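Local coordinates for secretion protein Snm4 (Mycobacterium xenopi, PDB 7B7J) that probably contributes, through a ubiquitin-like cytosolic domain, to the ESX-5 type VII secretion pore complex of the mycobacterial cell envelope, at residues V35-A38 / H39-I42; N54-L57 / R58-G61; E93-D96 / G97-L100. All blocks are in the same frame, centred on the assembly; numbering follows the deposited sequence.

Contact 1: residues V35-A38 / H39-I42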
ATOM      1  N   VAL A  35      10.971   0.916   0.955  1.00 26.36           N
ATOM      2  CA  VAL A  35      11.411   2.330   1.076  1.00 28.51           C
ATOM      3  C   VAL A  35      10.597   3.160   0.147  1.00 27.78           C
ATOM      4  O   VAL A  35      10.735   3.002  -1.068  1.00 28.86           O
ATOM      5  CB  VAL A  35      12.910   2.488   0.942  1.00 31.22           C
ATOM      6  CG1 VAL A  35      13.338   3.925   1.245  1.00 33.63           C
ATOM      7  CG2 VAL A  35      13.859   1.600   1.840  1.00 29.35           C
ATOM      8  N   LEU A  36       9.827   4.076   0.734  1.00 25.47           N
ATOM      9  CA  LEU A  36       8.896   4.960  -0.072  1.00 29.03           C
ATOM     10  C   LEU A  36       9.239   6.452   0.070  1.00 33.01           C
ATOM     11  O   LEU A  36       9.723   6.901   1.114  1.00 29.91           O
ATOM     12  CB  LEU A  36       7.490   4.750   0.204  1.00 27.77           C
ATOM     13  CG  LEU A  36       6.951   3.359   0.071  1.00 27.49           C
ATOM     14  CD1 LEU A  36       5.501   3.184   0.599  1.00 32.26           C
ATOM     15  CD2 LEU A  36       7.034   2.974  -1.374  1.00 32.31           C
ATOM     16  N   ASP A  37       9.023   7.228  -0.968  1.00 27.40           N
ATOM     17  CA  ASP A  37       9.121   8.706  -0.820  1.00 27.00           C
ATOM     18  C   ASP A  37       8.141   9.123   0.303  1.00 29.21           C
ATOM     19  O   ASP A  37       6.950   8.934   0.152  1.00 28.56           O
ATOM     20  CB  ASP A  37       8.791   9.377  -2.140  1.00 29.23           C
ATOM     21  CG  ASP A  37       8.924  10.896  -2.294  1.00 38.18           C
ATOM     22  OD1 ASP A  37       8.570  11.615  -1.457  1.00 32.86           O
ATOM     23  OD2 ASP A  37       9.178  11.243  -3.400  1.00 43.05           O
ATOM     24  N   ALA A  38       8.652   9.875   1.266  1.00 29.03           N
ATOM     25  CA  ALA A  38       7.916  10.415   2.480  1.00 28.29           C
ATOM     26  C   ALA A  38       7.044  11.629   2.121  1.00 31.14           C
ATOM     27  O   ALA A  38       6.258  11.993   3.049  1.00 31.15           O
ATOM     28  CB  ALA A  38       8.969  10.824   3.546  1.00 34.11           C
ATOM     29  N   HIS A  39       7.228  12.211   0.946  1.00 29.95           N
ATOM     30  CA  HIS A  39       6.581  13.512   0.583  1.00 31.96           C
ATOM     31  C   HIS A  39       5.592  13.362  -0.587  1.00 33.17           C
ATOM     32  O   HIS A  39       4.866  14.296  -0.889  1.00 32.66           O
ATOM     33  CB  HIS A  39       7.557  14.664   0.347  1.00 35.31           C
ATOM     34  CG  HIS A  39       8.204  15.022   1.697  1.00 41.97           C
ATOM     35  ND1 HIS A  39       7.395  15.327   2.845  1.00 42.50           N
ATOM     36  CD2 HIS A  39       9.516  15.042   2.149  1.00 42.02           C
ATOM     37  CE1 HIS A  39       8.183  15.363   3.933  1.00 46.73           C
ATOM     38  NE2 HIS A  39       9.469  15.200   3.524  1.00 42.80           N
ATOM     39  N   ALA A  40       5.599  12.237  -1.307  1.00 28.87           N
ATOM     40  CA  ALA A  40       4.666  12.178  -2.453  1.00 29.58           C
ATOM     41  C   ALA A  40       3.262  11.929  -1.958  1.00 27.51           C
ATOM     42  O   ALA A  40       3.092  11.128  -1.037  1.00 28.99           O
ATOM     43  CB  ALA A  40       5.108  11.040  -3.321  1.00 31.60           C
ATOM     44  N   PRO A  41       2.225  12.401  -2.684  1.00 31.43           N
ATOM     45  CA  PRO A  41       0.874  11.967  -2.351  1.00 29.18           C
ATOM     46  C   PRO A  41       0.721  10.481  -2.504  1.00 28.45           C
ATOM     47  O   PRO A  41       1.225   9.901  -3.516  1.00 31.76           O
ATOM     48  CB  PRO A  41       0.052  12.885  -3.220  1.00 33.25           C
ATOM     49  CG  PRO A  41       0.865  13.533  -4.245  1.00 42.57           C
ATOM     50  CD  PRO A  41       2.290  13.344  -3.798  1.00 36.33           C
ATOM     51  N   ILE A  42      -0.068   9.894  -1.647  1.00 28.65           N
ATOM     52  CA  ILE A  42      -0.401   8.452  -1.777  1.00 29.85           C
ATOM     53  C   ILE A  42      -0.898   8.078  -3.164  1.00 30.21           C
ATOM     54  O   ILE A  42      -0.559   6.967  -3.566  1.00 32.56           O
ATOM     55  CB  ILE A  42      -1.391   8.008  -0.618  1.00 31.38           C
ATOM     56  CG1 ILE A  42      -0.805   8.246   0.784  1.00 34.98           C
ATOM     57  CG2 ILE A  42      -2.044   6.636  -0.804  1.00 39.95           C
ATOM     58  CD1 ILE A  42       0.545   7.731   1.088  1.00 34.35           C
TER
HETATM   59  O   HOH W   1       4.522  10.021   0.935  1.00 26.95           O
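Asp-37 reaches forward with its carboxylate to the N-H groups of His-39 and Ala-40, and one oxygen does most of the work. OD1 accepts the N-H of His-39 at 2.8 Å from the backbone N to OD1, a bond that reaches the oxygen nearly along the C-O direction of the carboxylate. This closes an Asx turn at the end of strand 30-37. The same OD1 lies 3.0 Å from the N of Ala-40, but there the bond is weak, because the N-H is bent well off line. Having CG anti to the backbone N (chi1 -175°) carries the carboxylate forward along the chain, where it can cover the turn. Aspartate suits the place because its single methylene group keeps the acceptor close to the backbone it serves.

The methyl group of Ala-40 comes up against this carboxylate, its CB 4.0 Å from CG of Asp-37. The imidazole of His-39 does not join the acid; instead one face of the ring lies against the peptide of Ala-38, with CG 3.6 Å from the carbonyl C of that residue, and NE2 makes a weak hydrogen bond to Gln-19 OE1. A water ties the turn on the carbonyl side, donating to Asp-37 O at 2.8 Å and to Ala-40 O at 2.7 Å.

Ala-38, small enough for its buried position, is bonded through its backbone to Gln-19 and Thr-90. The turn thus carries the chain from strand 30-37, whose Leu-36 pairs with Ala-21 of strand 20-27, towards helix 42-60, where Ile-42 packs on Leu-83 and Leu-89.

Contact 2: residues N54-L57 / R58-G61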
ATOM      1  N   ASN A  54       2.948  -7.290  -6.269  1.00 29.90           N
ATOM      2  CA  ASN A  54       2.661  -8.446  -7.112  1.00 31.44           C
ATOM      3  C   ASN A  54       3.977  -9.118  -7.543  1.00 32.84           C
ATOM      4  O   ASN A  54       3.889 -10.337  -7.710  1.00 34.62           O
ATOM      5  CB  ASN A  54       1.738  -8.103  -8.239  1.00 35.89           C
ATOM      6  CG  ASN A  54       0.285  -8.036  -7.739  1.00 38.24           C
ATOM      7  OD1 ASN A  54      -0.109  -8.505  -6.676  1.00 39.36           O
ATOM      8  ND2 ASN A  54      -0.567  -7.299  -8.513  1.00 37.93           N
ATOM      9  N   THR A  55       5.022  -8.371  -7.880  1.00 34.10           N
ATOM     10  CA  THR A  55       6.305  -9.004  -8.203  1.00 34.71           C
ATOM     11  C   THR A  55       6.725  -9.910  -6.992  1.00 32.12           C
ATOM     12  O   THR A  55       7.119 -10.963  -7.239  1.00 39.72           O
ATOM     13  CB  THR A  55       7.341  -7.944  -8.514  1.00 40.65           C
ATOM     14  OG1 THR A  55       6.813  -7.420  -9.738  1.00 44.06           O
ATOM     15  CG2 THR A  55       8.695  -8.573  -8.830  1.00 45.88           C
ATOM     16  N   ARG A  56       6.711  -9.345  -5.791  1.00 33.43           N
ATOM     17  CA  ARG A  56       7.086 -10.136  -4.608  1.00 33.36           C
ATOM     18  C   ARG A  56       6.206 -11.358  -4.435  1.00 31.82           C
ATOM     19  O   ARG A  56       6.638 -12.464  -4.137  1.00 29.94           O
ATOM     20  CB  ARG A  56       7.094  -9.123  -3.456  1.00 30.57           C
ATOM     21  CG  ARG A  56       7.691  -9.718  -2.215  1.00 40.00           C
ATOM     22  CD  ARG A  56       9.090 -10.302  -2.339  1.00 40.11           C
ATOM     23  NE  ARG A  56       9.412 -10.663  -0.894  1.00 38.17           N
ATOM     24  CZ  ARG A  56      10.663 -11.076  -0.532  1.00 45.06           C
ATOM     25  NH1 ARG A  56      11.575 -11.194  -1.509  1.00 41.16           N
ATOM     26  NH2 ARG A  56      11.000 -11.249   0.777  1.00 40.15           N
ATOM     27  N   LEU A  57       4.852 -11.168  -4.565  1.00 28.60           N
ATOM     28  CA  LEU A  57       3.952 -12.346  -4.410  1.00 30.58           C
ATOM     29  C   LEU A  57       4.231 -13.377  -5.394  1.00 29.52           C
ATOM     30  O   LEU A  57       4.150 -14.631  -5.165  1.00 32.60           O
ATOM     31  CB  LEU A  57       2.460 -11.855  -4.478  1.00 30.08           C
ATOM     32  CG  LEU A  57       2.017 -10.927  -3.352  1.00 32.02           C
ATOM     33  CD1 LEU A  57       0.497 -10.562  -3.518  1.00 31.51           C
ATOM     34  CD2 LEU A  57       2.144 -11.549  -1.964  1.00 33.53           C
ATOM     35  N   ARG A  58       4.543 -12.977  -6.618  1.00 33.87           N
ATOM     36  CA  ARG A  58       4.757 -13.999  -7.683  1.00 38.87           C
ATOM     37  C   ARG A  58       6.009 -14.838  -7.381  1.00 38.51           C
ATOM     38  O   ARG A  58       5.985 -16.033  -7.659  1.00 41.72           O
ATOM     39  CB  ARG A  58       4.774 -13.355  -9.072  1.00 44.30           C
ATOM     40  CG  ARG A  58       3.389 -13.074  -9.636  1.00 55.09           C
ATOM     41  CD  ARG A  58       3.424 -12.466 -11.024  1.00 58.31           C
ATOM     42  NE  ARG A  58       3.857 -11.075 -11.023  1.00 78.55           N
ATOM     43  CZ  ARG A  58       4.934 -10.617 -11.650  1.00 77.80           C
ATOM     44  NH1 ARG A  58       5.704 -11.441 -12.340  1.00 72.85           N
ATOM     45  NH2 ARG A  58       5.239  -9.335 -11.586  1.00 69.60           N
ATOM     46  N   GLU A  59       7.057 -14.227  -6.847  1.00 36.10           N
ATOM     47  CA  GLU A  59       8.279 -14.978  -6.460  1.00 39.43           C
ATOM     48  C   GLU A  59       7.901 -16.002  -5.390  1.00 39.14           C
ATOM     49  O   GLU A  59       8.458 -17.106  -5.409  1.00 40.74           O
ATOM     50  CB  GLU A  59       9.318 -14.020  -5.891  1.00 40.94           C
ATOM     51  CG  GLU A  59       9.871 -13.054  -6.918  1.00 52.52           C
ATOM     52  CD  GLU A  59      10.646 -11.882  -6.343  1.00 53.55           C
ATOM     53  OE1 GLU A  59      11.011 -10.983  -7.122  1.00 62.87           O
ATOM     54  OE2 GLU A  59      10.888 -11.872  -5.123  1.00 51.83           O
ATOM     55  N   LEU A  60       7.021 -15.616  -4.471  1.00 32.34           N
ATOM     56  CA  LEU A  60       6.510 -16.575  -3.432  1.00 34.63           C
ATOM     57  C   LEU A  60       5.449 -17.534  -3.914  1.00 41.03           C
ATOM     58  O   LEU A  60       5.158 -18.417  -3.134  1.00 44.59           O
ATOM     59  CB  LEU A  60       6.047 -15.776  -2.254  1.00 32.98           C
ATOM     60  CG  LEU A  60       7.004 -14.854  -1.552  1.00 34.18           C
ATOM     61  CD1 LEU A  60       6.327 -13.784  -0.776  1.00 38.52           C
ATOM     62  CD2 LEU A  60       7.925 -15.793  -0.720  1.00 35.12           C
ATOM     63  N   GLY A  61       5.107 -17.572  -5.213  1.00 43.37           N
ATOM     64  CA  GLY A  61       4.074 -18.432  -5.830  1.00 47.73           C
ATOM     65  C   GLY A  61       2.696 -18.154  -5.228  1.00 44.93           C
ATOM     66  O   GLY A  61       2.017 -19.120  -5.169  1.00 50.99           O
TER
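Arg-56 holds CG anti to its backbone N (chi1 -170°) and then bends at chi2, whereas Glu-59 has CG beside its N (chi1 -67°) and runs extended; the two chains cross at about a right angle. They lie on the last turns of helix 42-60, and at Gly-61 the chain leaves helical angles in a Schellman motif. OE2 of Glu-59 meets the guanidinium of Arg-56 at its edge, near its plane, but the two flat groups stand 75° apart and the salt bridge from NH1 of Arg-56 is long, 3.7 Å to that OE2. The same OE2 also rests on the CD methylene of Arg-56. The two residues stand about one turn apart on an exposed face, where long charged chains fit well.

Arg-58 folds back at chi3, bringing NH2 to 3.1 Å from OG1 of Thr-55, at an angle too poor for a hydrogen bond; that hydroxyl is bonded to Lys-51 O. Leu-57 instead faces inward, onto Val-30 of strand 30-37 and onto Leu-65. Backbone bonds such as Arg-58 N to Asn-54 O, 2.9 Å, continue the helix. Gly-61 has a positive phi, which favours glycine, and its N bonds to Arg-58 O at 3.0 Å.

Contact 3: residues E93-D96 / G97-L100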
ATOM      1  N   GLU A  93       1.178  11.103   9.220  1.00 31.17           N
ATOM      2  CA  GLU A  93       1.911  10.562  10.406  1.00 31.57           C
ATOM      3  C   GLU A  93       2.157   9.103  10.231  1.00 32.73           C
ATOM      4  O   GLU A  93       2.132   8.292  11.170  1.00 33.47           O
ATOM      5  CB  GLU A  93       1.092  10.762  11.650  1.00 34.88           C
ATOM      6  CG  GLU A  93       0.884  12.174  12.039  1.00 41.39           C
ATOM      7  CD  GLU A  93       0.115  12.284  13.362  1.00 54.41           C
ATOM      8  OE1 GLU A  93       0.690  12.735  14.329  1.00 54.56           O
ATOM      9  OE2 GLU A  93      -1.060  11.805  13.475  1.00 58.57           O
ATOM     10  N   VAL A  94       2.603   8.688   9.047  1.00 28.03           N
ATOM     11  CA  VAL A  94       3.084   7.335   8.816  1.00 26.53           C
ATOM     12  C   VAL A  94       4.615   7.471   8.760  1.00 27.67           C
ATOM     13  O   VAL A  94       5.195   8.175   7.919  1.00 28.61           O
ATOM     14  CB  VAL A  94       2.604   6.739   7.469  1.00 27.38           C
ATOM     15  CG1 VAL A  94       3.120   5.296   7.285  1.00 30.92           C
ATOM     16  CG2 VAL A  94       1.085   6.838   7.414  1.00 27.95           C
ATOM     17  N   TYR A  95       5.237   6.847   9.694  1.00 25.73           N
ATOM     18  CA  TYR A  95       6.750   6.935   9.877  1.00 28.27           C
ATOM     19  C   TYR A  95       7.446   5.587   9.749  1.00 28.91           C
ATOM     20  O   TYR A  95       6.803   4.524   9.622  1.00 24.62           O
ATOM     21  CB  TYR A  95       6.918   7.429  11.242  1.00 31.05           C
ATOM     22  CG  TYR A  95       6.329   8.804  11.459  1.00 33.18           C
ATOM     23  CD1 TYR A  95       6.466   9.828  10.537  1.00 39.87           C
ATOM     24  CD2 TYR A  95       5.505   8.970  12.532  1.00 39.56           C
ATOM     25  CE1 TYR A  95       5.876  11.084  10.740  1.00 47.03           C
ATOM     26  CE2 TYR A  95       4.965  10.228  12.778  1.00 43.58           C
ATOM     27  CZ  TYR A  95       5.158  11.263  11.905  1.00 40.47           C
ATOM     28  OH  TYR A  95       4.620  12.494  12.243  1.00 50.83           O
ATOM     29  N   ASP A  96       8.803   5.667   9.820  1.00 25.91           N
ATOM     30  CA  ASP A  96       9.601   4.411   9.726  1.00 25.71           C
ATOM     31  C   ASP A  96       8.978   3.344  10.595  1.00 27.65           C
ATOM     32  O   ASP A  96       8.903   3.588  11.889  1.00 25.57           O
ATOM     33  CB  ASP A  96      11.040   4.715  10.020  1.00 26.47           C
ATOM     34  CG  ASP A  96      11.728   5.602   8.997  1.00 28.68           C
ATOM     35  OD1 ASP A  96      11.437   5.480   7.831  1.00 32.00           O
ATOM     36  OD2 ASP A  96      12.733   6.264   9.410  1.00 30.68           O
ATOM     37  N   GLY A  97       8.874   2.185  10.109  1.00 26.05           N
ATOM     38  CA  GLY A  97       8.437   1.014  10.883  1.00 25.71           C
ATOM     39  C   GLY A  97       6.897   0.833  10.902  1.00 25.06           C
ATOM     40  O   GLY A  97       6.435  -0.238  11.378  1.00 26.09           O
ATOM     41  N   ASP A  98       6.128   1.833  10.545  1.00 23.65           N
ATOM     42  CA  ASP A  98       4.647   1.759  10.419  1.00 23.33           C
ATOM     43  C   ASP A  98       4.305   0.648   9.470  1.00 22.79           C
ATOM     44  O   ASP A  98       4.944   0.395   8.438  1.00 26.46           O
ATOM     45  CB  ASP A  98       4.004   3.104  10.280  1.00 25.49           C
ATOM     46  CG  ASP A  98       4.002   4.010  11.536  1.00 27.29           C
ATOM     47  OD1 ASP A  98       4.391   3.567  12.601  1.00 30.89           O
ATOM     48  OD2 ASP A  98       3.698   5.132  11.391  1.00 31.67           O
ATOM     49  N   ARG A  99       3.050   0.068   9.664  1.00 26.86           N
ATOM     50  CA  ARG A  99       2.569  -1.008   8.872  1.00 24.58           C
ATOM     51  C   ARG A  99       1.173  -0.558   8.281  1.00 23.59           C
ATOM     52  O   ARG A  99       0.323   0.019   9.027  1.00 27.82           O
ATOM     53  CB  ARG A  99       2.318  -2.272   9.708  1.00 23.09           C
ATOM     54  CG  ARG A  99       1.912  -3.476   8.970  1.00 26.17           C
ATOM     55  CD  ARG A  99       1.941  -4.659   9.881  1.00 25.37           C
ATOM     56  NE  ARG A  99       3.379  -5.087  10.189  1.00 25.80           N
ATOM     57  CZ  ARG A  99       4.070  -4.774  11.242  1.00 30.68           C
ATOM     58  NH1 ARG A  99       3.420  -4.388  12.312  1.00 25.84           N
ATOM     59  NH2 ARG A  99       5.369  -5.037  11.233  1.00 28.07           N
ATOM     60  N   LEU A 100       1.011  -0.857   6.997  1.00 22.68           N
ATOM     61  CA  LEU A 100      -0.197  -0.512   6.177  1.00 24.29           C
ATOM     62  C   LEU A 100      -0.699  -1.753   5.455  1.00 24.60           C
ATOM     63  O   LEU A 100       0.105  -2.589   5.095  1.00 27.61           O
ATOM     64  CB  LEU A 100       0.184   0.556   5.160  1.00 25.43           C
ATOM     65  CG  LEU A 100       0.709   1.886   5.641  1.00 28.27           C
ATOM     66  CD1 LEU A 100       1.061   2.737   4.418  1.00 30.88           C
ATOM     67  CD2 LEU A 100      -0.318   2.495   6.606  1.00 28.90           C
TER
HETATM   68  O   HOH W   2       6.978   2.914  13.764  1.00 34.73           O
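Tyr-95 and Asp-98 bind each other twice, the backbone of one meeting both the backbone and the side chain of the other. They are the first and last residues of a type II beta turn that leads into strand 99-107 of this ubiquitin-like, beta-grasp domain. The first bond is the one characteristic of such a turn, from Asp-98 N to Tyr-95 O at 2.9 Å. The second runs the other way: Tyr-95 N donates to Asp-98 OD2, also at 2.9 Å and almost straight at 175°. The donor approaches from above the carboxylate plane, 52° out of it. Asp-98 can do this because its CG sits beside its own backbone N (chi1 -71°), which folds the short acid back across the mouth of the turn. Its length and its acceptor oxygen are consistent with aspartate here.

Water adds a third tie. One molecule donates to Asp-96 O at 2.8 Å and to Asp-98 OD1, so the two carboxylate oxygens of Asp-98 have different tasks. The carboxylate of Asp-96 faces another partner, its OD1 accepting the N-H of Val-22 on strand 20-27.

Backbone shape accounts for Gly-97. The third position of a type II turn takes positive phi, and at these angles a CB would collide with Asp-96 O, a restriction that glycine avoids.

Apolar and aromatic contacts finish the arrangement. The ring of Tyr-95 turns outward and back, with the carbonyl C of Glu-93 over the centre of one face. On the buried side, Val-94 and Leu-100 both pack on Leu-83. There CG1 of Val-94 bears on CB of Asp-98 at 3.8 Å and lies 4.4 Å from CD1 of Leu-100.

From the N terminus the contacts follow in series, with none enclosed in or crossing another. Contact 1 closes the turn that takes the chain out of edge strand 30-37 and towards helix 42-60. Contact 2, its centre about 23 Å from that of contact 1, lies at the other end of that helix; it closes no loop, but its Leu-57 packs on strand 30-37. After strand 70-76 and a long loop, contact 3 closes the turn entering strand 99-107. Contacts 1 and 3 reach the same mixed sheet, with centres about 11 Å apart. Leu-83 and Leu-89 pack against both Ile-42 and Val-94, joining the two regions through the loop between strands 70-76 and 99-107.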